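Local coordinates for protein soluble lytic murein transglycosylase (Escherichia coli, PDB 1QSA) that cleaves the beta-1,4-glycosidic bonds between N-acetylmuramic acid and N-acetylglucosamine in peptidoglycan, leaving a 1,6-anhydro bond on the muramic acid, at residues 506-511 with 534-539; 459-462 with 467-470; 356-361 with 605-610; 447-452 with 474-479. One frame throughout, in Å; residues are numbered along the deposited sequence.

Contact 1: residues 506-511 with 534-539; sequences VKMFSI and LQYVYQ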
# COMPACT_ATOMS: atom_id res chain seq x y z
N VAL A 506 15.44 -21.98 -4.08
CA VAL A 506 15.72 -23.01 -5.07
C VAL A 506 17.05 -23.70 -4.76
O VAL A 506 17.16 -24.92 -4.90
CB VAL A 506 15.70 -22.38 -6.48
CG1 VAL A 506 16.42 -23.24 -7.50
CG2 VAL A 506 14.24 -22.12 -6.88
N LYS A 507 18.03 -22.95 -4.27
CA LYS A 507 19.32 -23.56 -3.92
C LYS A 507 19.22 -24.39 -2.63
O LYS A 507 19.67 -25.55 -2.58
CB LYS A 507 20.40 -22.50 -3.76
CG LYS A 507 21.75 -23.06 -3.31
CD LYS A 507 22.81 -21.98 -3.33
CE LYS A 507 24.18 -22.52 -2.94
NZ LYS A 507 25.22 -21.47 -3.10
N MET A 508 18.58 -23.82 -1.60
CA MET A 508 18.42 -24.50 -0.32
C MET A 508 17.65 -25.82 -0.40
O MET A 508 17.99 -26.78 0.29
CB MET A 508 17.71 -23.59 0.69
CG MET A 508 18.60 -22.65 1.50
SD MET A 508 17.72 -21.92 2.94
CE MET A 508 16.21 -22.91 2.97
N PHE A 509 16.60 -25.85 -1.22
CA PHE A 509 15.72 -27.01 -1.36
C PHE A 509 16.06 -27.89 -2.58
O PHE A 509 15.39 -28.89 -2.82
CB PHE A 509 14.26 -26.56 -1.53
CG PHE A 509 13.57 -26.13 -0.25
CD1 PHE A 509 13.95 -24.94 0.40
CD2 PHE A 509 12.55 -26.91 0.30
CE1 PHE A 509 13.33 -24.55 1.58
CE2 PHE A 509 11.91 -26.53 1.50
CZ PHE A 509 12.30 -25.35 2.14
N SER A 510 17.05 -27.47 -3.38
CA SER A 510 17.45 -28.21 -4.59
C SER A 510 16.24 -28.41 -5.51
O SER A 510 15.90 -29.54 -5.91
CB SER A 510 18.09 -29.54 -4.22
OG SER A 510 19.23 -29.34 -3.40
N ILE A 511 15.54 -27.31 -5.76
CA ILE A 511 14.36 -27.31 -6.63
C ILE A 511 14.83 -27.16 -8.07
O ILE A 511 15.60 -26.26 -8.39
CB ILE A 511 13.44 -26.11 -6.28
CG1 ILE A 511 13.01 -26.20 -4.82
CG2 ILE A 511 12.26 -26.02 -7.26
CD1 ILE A 511 12.21 -24.98 -4.31
N LEU A 534 8.08 -20.80 2.78
CA LEU A 534 7.18 -20.73 3.94
C LEU A 534 7.43 -21.91 4.87
O LEU A 534 7.51 -21.74 6.09
CB LEU A 534 5.72 -20.70 3.46
CG LEU A 534 4.65 -20.44 4.53
CD1 LEU A 534 4.88 -19.09 5.21
CD2 LEU A 534 3.27 -20.50 3.89
N GLN A 535 7.62 -23.10 4.30
CA GLN A 535 7.92 -24.30 5.09
C GLN A 535 9.27 -24.13 5.81
O GLN A 535 9.42 -24.52 6.97
CB GLN A 535 7.95 -25.54 4.18
CG GLN A 535 8.55 -26.80 4.82
CD GLN A 535 7.83 -27.28 6.06
OE1 GLN A 535 6.61 -27.14 6.20
NE2 GLN A 535 8.58 -27.88 6.97
N TYR A 536 10.23 -23.50 5.13
CA TYR A 536 11.54 -23.26 5.71
C TYR A 536 11.44 -22.40 6.98
O TYR A 536 11.94 -22.80 8.03
CB TYR A 536 12.47 -22.59 4.69
CG TYR A 536 13.75 -22.01 5.28
CD1 TYR A 536 14.70 -22.81 5.90
CD2 TYR A 536 13.98 -20.63 5.23
CE1 TYR A 536 15.87 -22.25 6.47
CE2 TYR A 536 15.13 -20.07 5.78
CZ TYR A 536 16.06 -20.88 6.39
OH TYR A 536 17.20 -20.29 6.90
N VAL A 537 10.77 -21.25 6.90
CA VAL A 537 10.65 -20.40 8.10
C VAL A 537 9.73 -21.04 9.15
O VAL A 537 9.92 -20.83 10.35
CB VAL A 537 10.25 -18.92 7.77
CG1 VAL A 537 11.37 -18.24 6.97
CG2 VAL A 537 8.94 -18.85 7.03
N TYR A 538 8.77 -21.83 8.71
CA TYR A 538 7.86 -22.52 9.62
C TYR A 538 8.63 -23.51 10.52
O TYR A 538 8.58 -23.42 11.75
CB TYR A 538 6.76 -23.24 8.82
CG TYR A 538 5.63 -23.85 9.64
CD1 TYR A 538 4.70 -23.05 10.30
CD2 TYR A 538 5.46 -25.24 9.69
CE1 TYR A 538 3.62 -23.61 10.99
CE2 TYR A 538 4.38 -25.81 10.37
CZ TYR A 538 3.47 -24.98 11.02
OH TYR A 538 2.40 -25.52 11.70
N GLN A 539 9.41 -24.41 9.91
CA GLN A 539 10.17 -25.38 10.69
C GLN A 539 11.27 -24.70 11.51
O GLN A 539 11.54 -25.10 12.63
CB GLN A 539 10.75 -26.48 9.78
CG GLN A 539 11.80 -26.03 8.76
CD GLN A 539 13.20 -25.86 9.35
OE1 GLN A 539 13.62 -26.64 10.20
NE2 GLN A 539 13.91 -24.82 8.91

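Contact 2: residues 459-462 with 467-470; sequences RYTS and PQSY. With SO4 (sulfate ion), chain L.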
# COMPACT_ATOMS: atom_id res chain seq x y z
N ARG A 459 -1.34 -30.22 -3.39
CA ARG A 459 -0.18 -30.94 -3.88
C ARG A 459 1.14 -30.45 -3.28
O ARG A 459 1.97 -31.26 -2.88
CB ARG A 459 -0.11 -30.84 -5.41
CG ARG A 459 1.05 -31.60 -6.04
CD ARG A 459 1.20 -31.28 -7.53
NE ARG A 459 -0.09 -31.28 -8.22
CZ ARG A 459 -0.29 -30.74 -9.42
NH1 ARG A 459 0.71 -30.17 -10.08
NH2 ARG A 459 -1.49 -30.77 -9.98
N TYR A 460 1.30 -29.13 -3.19
CA TYR A 460 2.53 -28.54 -2.68
C TYR A 460 2.67 -28.41 -1.17
O TYR A 460 3.68 -27.91 -0.69
CB TYR A 460 2.85 -27.23 -3.40
CG TYR A 460 3.34 -27.47 -4.81
CD1 TYR A 460 4.67 -27.81 -5.04
CD2 TYR A 460 2.47 -27.43 -5.90
CE1 TYR A 460 5.12 -28.10 -6.33
CE2 TYR A 460 2.92 -27.73 -7.20
CZ TYR A 460 4.25 -28.06 -7.39
OH TYR A 460 4.73 -28.36 -8.64
N THR A 461 1.64 -28.81 -0.43
CA THR A 461 1.74 -28.81 1.02
C THR A 461 1.62 -30.23 1.58
O THR A 461 1.89 -30.43 2.76
CB THR A 461 0.72 -27.90 1.76
OG1 THR A 461 -0.62 -28.26 1.41
CG2 THR A 461 0.96 -26.42 1.40
N SER A 462 1.26 -31.21 0.74
CA SER A 462 1.12 -32.60 1.20
C SER A 462 2.40 -33.18 1.84
O SER A 462 2.32 -33.96 2.81
CB SER A 462 0.67 -33.51 0.05
OG SER A 462 1.61 -33.50 -1.01
N PRO A 467 0.25 -26.13 7.04
CA PRO A 467 -1.09 -26.54 6.62
C PRO A 467 -1.47 -25.91 5.26
O PRO A 467 -1.03 -24.80 4.94
CB PRO A 467 -1.99 -25.97 7.72
CG PRO A 467 -1.10 -25.94 8.91
CD PRO A 467 0.22 -25.44 8.34
N GLN A 468 -2.27 -26.62 4.47
CA GLN A 468 -2.72 -26.07 3.18
C GLN A 468 -3.43 -24.72 3.40
O GLN A 468 -3.18 -23.76 2.69
CB GLN A 468 -3.67 -27.03 2.48
CG GLN A 468 -4.04 -26.56 1.07
CD GLN A 468 -5.15 -27.40 0.45
OE1 GLN A 468 -5.26 -28.59 0.72
NE2 GLN A 468 -5.97 -26.77 -0.38
N SER A 469 -4.31 -24.67 4.40
CA SER A 469 -5.06 -23.45 4.72
C SER A 469 -4.12 -22.27 5.01
O SER A 469 -4.39 -21.14 4.61
CB SER A 469 -5.97 -23.71 5.93
OG SER A 469 -5.21 -23.97 7.11
N TYR A 470 -3.02 -22.57 5.68
CA TYR A 470 -2.05 -21.55 6.05
C TYR A 470 -1.34 -20.98 4.81
O TYR A 470 -1.19 -19.76 4.70
CB TYR A 470 -1.05 -22.12 7.06
CG TYR A 470 0.02 -21.14 7.45
CD1 TYR A 470 -0.32 -19.86 7.92
CD2 TYR A 470 1.37 -21.45 7.29
CE1 TYR A 470 0.67 -18.91 8.23
CE2 TYR A 470 2.36 -20.52 7.60
CZ TYR A 470 2.00 -19.26 8.06
OH TYR A 470 2.99 -18.33 8.32
S SO4 L . -3.18 -30.07 6.01
O1 SO4 L . -2.62 -29.30 4.88
O2 SO4 L . -4.26 -29.29 6.65
O3 SO4 L . -3.73 -31.34 5.52
O4 SO4 L . -2.12 -30.33 7.00

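Contact 3: residues 356-361 with 605-610; sequences AAQRIG and KPTLMS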
# COMPACT_ATOMS: atom_id res chain seq x y z
N ALA A 356 -10.75 -13.05 21.33
CA ALA A 356 -11.73 -12.97 22.42
C ALA A 356 -12.44 -14.29 22.63
O ALA A 356 -12.54 -14.76 23.76
CB ALA A 356 -12.72 -11.83 22.16
N ALA A 357 -12.89 -14.91 21.54
CA ALA A 357 -13.57 -16.20 21.60
C ALA A 357 -12.64 -17.28 22.19
O ALA A 357 -13.05 -18.02 23.09
CB ALA A 357 -14.04 -16.60 20.22
N GLN A 358 -11.40 -17.36 21.70
CA GLN A 358 -10.46 -18.35 22.21
C GLN A 358 -10.12 -18.09 23.69
O GLN A 358 -10.02 -19.03 24.47
CB GLN A 358 -9.18 -18.38 21.36
CG GLN A 358 -8.23 -19.52 21.75
CD GLN A 358 -7.32 -20.00 20.62
OE1 GLN A 358 -7.32 -19.46 19.52
NE2 GLN A 358 -6.52 -21.03 20.91
N ARG A 359 -10.02 -16.82 24.08
CA ARG A 359 -9.70 -16.47 25.47
C ARG A 359 -10.76 -17.01 26.44
O ARG A 359 -10.40 -17.59 27.46
CB ARG A 359 -9.54 -14.95 25.63
CG ARG A 359 -9.17 -14.50 27.06
CD ARG A 359 -7.83 -15.10 27.47
NE ARG A 359 -7.47 -14.89 28.88
CZ ARG A 359 -6.90 -13.79 29.35
NH1 ARG A 359 -6.71 -12.74 28.56
NH2 ARG A 359 -6.58 -13.71 30.65
N ILE A 360 -12.04 -16.87 26.11
CA ILE A 360 -13.08 -17.37 27.02
C ILE A 360 -13.58 -18.79 26.73
O ILE A 360 -14.55 -19.24 27.33
CB ILE A 360 -14.26 -16.41 27.14
CG1 ILE A 360 -14.93 -16.18 25.78
CG2 ILE A 360 -13.79 -15.10 27.76
CD1 ILE A 360 -16.03 -15.14 25.84
N GLY A 361 -12.90 -19.48 25.82
CA GLY A 361 -13.26 -20.85 25.49
C GLY A 361 -14.57 -21.06 24.76
O GLY A 361 -15.20 -22.11 24.91
N LYS A 605 -12.44 -26.73 12.02
CA LYS A 605 -12.75 -25.80 13.10
C LYS A 605 -11.83 -24.58 13.00
O LYS A 605 -10.61 -24.70 13.05
CB LYS A 605 -12.55 -26.51 14.44
CG LYS A 605 -13.03 -25.74 15.66
CD LYS A 605 -13.01 -26.65 16.90
CE LYS A 605 -13.27 -25.86 18.18
NZ LYS A 605 -14.54 -25.07 18.16
N PRO A 606 -12.42 -23.38 12.90
CA PRO A 606 -11.60 -22.17 12.78
C PRO A 606 -11.01 -21.53 14.04
O PRO A 606 -10.89 -20.31 14.11
CB PRO A 606 -12.53 -21.22 12.03
CG PRO A 606 -13.88 -21.57 12.56
CD PRO A 606 -13.86 -23.08 12.77
N THR A 607 -10.57 -22.34 15.01
CA THR A 607 -9.97 -21.79 16.23
C THR A 607 -8.76 -20.94 15.80
O THR A 607 -7.99 -21.37 14.96
CB THR A 607 -9.51 -22.91 17.18
OG1 THR A 607 -10.60 -23.82 17.40
CG2 THR A 607 -9.05 -22.33 18.54
N LEU A 608 -8.61 -19.76 16.38
CA LEU A 608 -7.53 -18.86 15.96
C LEU A 608 -6.10 -19.39 16.04
O LEU A 608 -5.31 -19.20 15.11
CB LEU A 608 -7.62 -17.53 16.71
CG LEU A 608 -6.61 -16.49 16.22
CD1 LEU A 608 -7.01 -16.00 14.83
CD2 LEU A 608 -6.53 -15.34 17.21
N MET A 609 -5.76 -19.99 17.17
CA MET A 609 -4.42 -20.53 17.38
C MET A 609 -4.47 -21.97 17.88
O MET A 609 -5.45 -22.39 18.50
CB MET A 609 -3.66 -19.69 18.44
CG MET A 609 -3.48 -18.22 18.07
SD MET A 609 -2.34 -17.39 19.18
CE MET A 609 -2.74 -15.68 18.91
N SER A 610 -3.40 -22.71 17.61
CA SER A 610 -3.28 -24.08 18.08
C SER A 610 -3.02 -24.00 19.58
O SER A 610 -2.64 -22.94 20.10
CB SER A 610 -2.11 -24.79 17.39
OG SER A 610 -0.86 -24.29 17.83

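Contact 4: residues 447-452 with 474-479; sequences ERFPLA and IARQES. With SO4 (sulfate ion), chain H; SO4 (sulfate ion), chain B.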
# COMPACT_ATOMS: atom_id res chain seq x y z
N GLU A 447 -16.84 -15.03 -0.91
CA GLU A 447 -16.28 -14.34 -2.07
C GLU A 447 -14.96 -13.65 -1.75
O GLU A 447 -14.11 -13.48 -2.63
CB GLU A 447 -17.28 -13.32 -2.64
CG GLU A 447 -18.56 -13.94 -3.25
CD GLU A 447 -19.56 -14.41 -2.20
OE1 GLU A 447 -19.60 -13.84 -1.09
OE2 GLU A 447 -20.32 -15.35 -2.50
N ARG A 448 -14.77 -13.27 -0.49
CA ARG A 448 -13.53 -12.63 -0.05
C ARG A 448 -12.40 -13.65 0.12
O ARG A 448 -11.22 -13.30 0.03
CB ARG A 448 -13.71 -11.93 1.30
CG ARG A 448 -14.67 -10.72 1.31
CD ARG A 448 -14.67 -10.01 2.69
NE ARG A 448 -13.36 -9.46 2.99
CZ ARG A 448 -12.84 -9.35 4.21
NH1 ARG A 448 -13.55 -9.68 5.29
NH2 ARG A 448 -11.62 -8.86 4.37
N PHE A 449 -12.75 -14.90 0.42
CA PHE A 449 -11.74 -15.92 0.67
C PHE A 449 -12.00 -17.18 -0.13
O PHE A 449 -12.23 -18.26 0.44
CB PHE A 449 -11.69 -16.19 2.18
CG PHE A 449 -11.35 -14.97 2.99
CD1 PHE A 449 -10.04 -14.49 3.01
CD2 PHE A 449 -12.36 -14.22 3.61
CE1 PHE A 449 -9.74 -13.27 3.62
CE2 PHE A 449 -12.07 -13.00 4.23
CZ PHE A 449 -10.76 -12.52 4.23
N PRO A 450 -11.91 -17.08 -1.46
CA PRO A 450 -12.15 -18.23 -2.33
C PRO A 450 -11.07 -19.30 -2.22
O PRO A 450 -9.91 -18.97 -1.93
CB PRO A 450 -12.16 -17.61 -3.72
CG PRO A 450 -11.16 -16.48 -3.60
CD PRO A 450 -11.54 -15.88 -2.26
N LEU A 451 -11.43 -20.56 -2.46
CA LEU A 451 -10.49 -21.67 -2.42
C LEU A 451 -9.71 -21.72 -3.73
O LEU A 451 -9.79 -22.69 -4.50
CB LEU A 451 -11.22 -23.00 -2.18
CG LEU A 451 -11.95 -23.07 -0.84
CD1 LEU A 451 -12.65 -24.42 -0.71
CD2 LEU A 451 -10.98 -22.86 0.32
N ALA A 452 -8.90 -20.69 -3.94
CA ALA A 452 -8.11 -20.54 -5.16
C ALA A 452 -6.93 -21.51 -5.29
O ALA A 452 -6.22 -21.78 -4.31
CB ALA A 452 -7.62 -19.11 -5.24
N ILE A 474 -1.54 -17.02 3.44
CA ILE A 474 -0.37 -16.20 3.08
C ILE A 474 -0.54 -15.64 1.66
O ILE A 474 -0.36 -14.44 1.43
CB ILE A 474 0.94 -17.03 3.22
CG1 ILE A 474 1.26 -17.27 4.71
CG2 ILE A 474 2.13 -16.33 2.50
CD1 ILE A 474 1.92 -16.08 5.44
N ALA A 475 -0.92 -16.50 0.72
CA ALA A 475 -1.12 -16.06 -0.66
C ALA A 475 -2.24 -15.01 -0.77
O ALA A 475 -2.10 -14.00 -1.48
CB ALA A 475 -1.42 -17.25 -1.56
N ARG A 476 -3.34 -15.23 -0.05
CA ARG A 476 -4.47 -14.31 -0.06
C ARG A 476 -4.02 -12.92 0.42
O ARG A 476 -4.35 -11.91 -0.19
CB ARG A 476 -5.60 -14.86 0.82
CG ARG A 476 -6.72 -13.86 1.14
CD ARG A 476 -7.46 -13.40 -0.10
NE ARG A 476 -8.57 -12.51 0.24
CZ ARG A 476 -8.45 -11.23 0.55
NH1 ARG A 476 -7.26 -10.64 0.54
NH2 ARG A 476 -9.54 -10.51 0.83
N GLN A 477 -3.22 -12.90 1.49
CA GLN A 477 -2.72 -11.65 2.03
C GLN A 477 -1.76 -10.98 1.06
O GLN A 477 -1.84 -9.77 0.83
CB GLN A 477 -2.02 -11.89 3.37
CG GLN A 477 -1.10 -10.74 3.83
CD GLN A 477 -1.83 -9.45 4.11
OE1 GLN A 477 -2.98 -9.46 4.53
NE2 GLN A 477 -1.17 -8.33 3.86
N GLU A 478 -0.87 -11.78 0.48
CA GLU A 478 0.16 -11.24 -0.42
C GLU A 478 -0.32 -10.67 -1.75
O GLU A 478 0.02 -9.53 -2.11
CB GLU A 478 1.22 -12.32 -0.71
CG GLU A 478 2.08 -12.74 0.50
CD GLU A 478 3.02 -11.63 0.98
OE1 GLU A 478 3.02 -10.53 0.39
OE2 GLU A 478 3.79 -11.89 1.95
N SER A 479 -1.17 -11.42 -2.45
CA SER A 479 -1.59 -11.03 -3.79
C SER A 479 -3.08 -10.82 -4.04
O SER A 479 -3.45 -10.42 -5.16
CB SER A 479 -1.15 -12.12 -4.76
OG SER A 479 -1.86 -13.32 -4.47
S SO4 H . -9.03 -7.27 2.13
O1 SO4 H . -9.07 -8.14 3.32
O2 SO4 H . -8.35 -6.00 2.47
O3 SO4 H . -8.29 -7.95 1.06
O4 SO4 H . -10.40 -6.99 1.68
S SO4 B . -11.19 -9.29 8.29
O1 SO4 B . -10.33 -10.21 9.07
O2 SO4 B . -12.42 -9.99 7.88
O3 SO4 B . -11.53 -8.14 9.15
O4 SO4 B . -10.48 -8.79 7.10

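Contact 1: residues 506-511 with 534-539
In the lysozyme-like Slt-type domain, a Met-aromatic contact joins the end of helix 499-509 to the long helix 523-540: M508 lies over one face of the Y536 ring. In one of the two deposited conformers of M508, SD stands 4.1 Å from the ring centroid and 15° off the ring normal. The terminal methyl CE also sits above that face, displaced toward the rim, as a CH-pi contact. Its spacing is tight and its last torsion nearly eclipsed; since M508 has a second conformer, the exact placement of both SD and CE is doubtful. The two side chains run roughly at right angles. Y536 presents its ring to the methionine because CG is anti to the backbone N (chi1 166°).

F509 enters differently. It brings an edge, not a face, to the root of the tyrosine: CZ of F509 is 3.8 Å from CB of Y536, which lies near the plane of the phenyl ring. The same ring touches S532 one turn earlier on helix 523-540. Beyond Y536, the NE2 of Q539 turns back onto the Y536 carbonyl, 3.0 Å from its O and on a lone pair. Next to F509, S510 takes a positive phi, and I511 N bonds to V506 O. The arrangement is a Met-aromatic contact between two helices at the surface of the domain, beside a Schellman helix end.

Contact 2: residues 459-462 with 467-470
T461, at the end of helix 454-461, sets its hydroxyl oxygen against the first residue of helix 468-479: OG1 of T461 is 3.5 Å from CB of Q468. The threonine rotamer explains the fit. With chi1 at 58°, OG1 lies between the backbone N and the carbonyl carbon, while CG2 is anti to the carbonyl carbon, beside the backbone N. OG1 also hydrogen-bonds to the carbonyl oxygen of F457, one turn back, so its polar need is met inside its own helix; its nearest neighbours across the contact are CA and CB of Q468. The methyl CG2 adds a looser touch, 4.1 Å from CA of Q468.

Q468 leaves the contact as an extended chain, CG anti to the backbone N (chi1 -174°), crossing T461 at about a right angle. CG of Q468 passes 3.8 Å from OG1 of T461, and the amide travels on to N454, where NE2 makes a weak hydrogen bond to OD1. P467 holds the N-cap position just ahead.

A sulfate ion, probably from the crystallisation liquor, sits at this helix start. Its O1 accepts the backbone N-H of Q468 at 2.7 Å (N-H...O 159°) and also lies 3.5 Å from CB of Q468. The chemistry is thus divided: van der Waals contact joins the two segments, whereas the helix N-terminus, probably electropositive through its dipole, is able to receive an anion.

Contact 3: residues 356-361 with 605-610
The side-chain amide of Q358 is the flat group here, with a methyl over one face and backbone atoms of M609 meeting its polar end. Over the face lies CG2 of T607, 3.6 Å from CD of Q358 and almost evenly placed between the amide oxygen and nitrogen. OE1 of Q358 takes the backbone N-H of M609 at 2.9 Å, in the carbonyl plane and on a lone pair. NE2 of Q358 gives a bond of 3.0 Å to O of M609, and this one is less regular: the nitrogen stands well above the M609 carbonyl plane. Both bonds have N-H...O angles of 153°. The glutamine thereby reads the N-H and C=O of a single extended residue, as a neighbouring strand would, and the pair of bonds fixes the amide's rotation. The chain reaches that far because CG is anti to the backbone N (chi1 -173°) and the rest is extended. CB of L608 packs at 3.4 Å against OE1 of Q358.

The contact ties helix 351-359 to the loop following helix 582-601. W614 of helix 611-615 touches both Q358 and M609, while L608 touches F351, M354 and V355 of helix 351-359 as well as L592 of helix 582-601.

Contact 4: residues 447-452 with 474-479
The backbone carbonyl oxygen of R448, at the end of helix 445-448, is gripped by the guanidinium of R476. NE of R476 lies 2.8 Å from O of R448, with a nearly straight N-H...O of 168°, in the guanidinium plane and close to the C=O direction. NH2 of R476 adds a weak second bond. R476 reaches it through CG anti to the backbone N and a bend at chi2 (63°).

At its other edge, NH1 and NH2 of R476 both point to O3 of the chain H sulfate, each 2.9 Å away, so the group is held from two sides in its own plane. R448 brings a second guanidinium to that ion, its NH2 2.9 Å from O1, while NH1 and NH2 clasp the chain B sulfate, NH1 being 2.8 Å from O2. The chain H sulfate bridges the arginines and probably offsets their like charges; the chain B ion is held by R448. Both probably come from the crystallisation liquor.

CE1 of F449 lies over one face of the R476 guanidinium, 3.7 Å from NE, and the two planes are 16° apart. On the ring's far margin, CE2 lies over the R448 guanidinium.

Y594 and Y597 of helix 582-601 meet F449; Y594 also touches Q477, and Y597 OH bonds a sulfate. V433 of helix 429-438 and W481 touch R476, whose helix carries E478, the predicted active-site residue.

In the fold
Helix 468-479 is the common thread. Contact 2 uses its start and contact 4 its end, their centres 14 Å apart. E478, the predicted active-site residue, lies on the 474-479 segment, two residues after R476, though it does not touch 447-452. Contact 1 leans on the same helix through L534: its CD1 is 3.7 Å from OH of Y470 in contact 2, and its CD2 is 3.9 Å from CG1 of I474 in contact 4. Y538 of contact 1 packs on P467. Contact 3 stands apart, its centre about 21 Å from that of contact 4 and its nearest atoms about 7 Å from contact 1; it joins residues 605-610 to helix 351-359, more than 240 residues earlier in the chain.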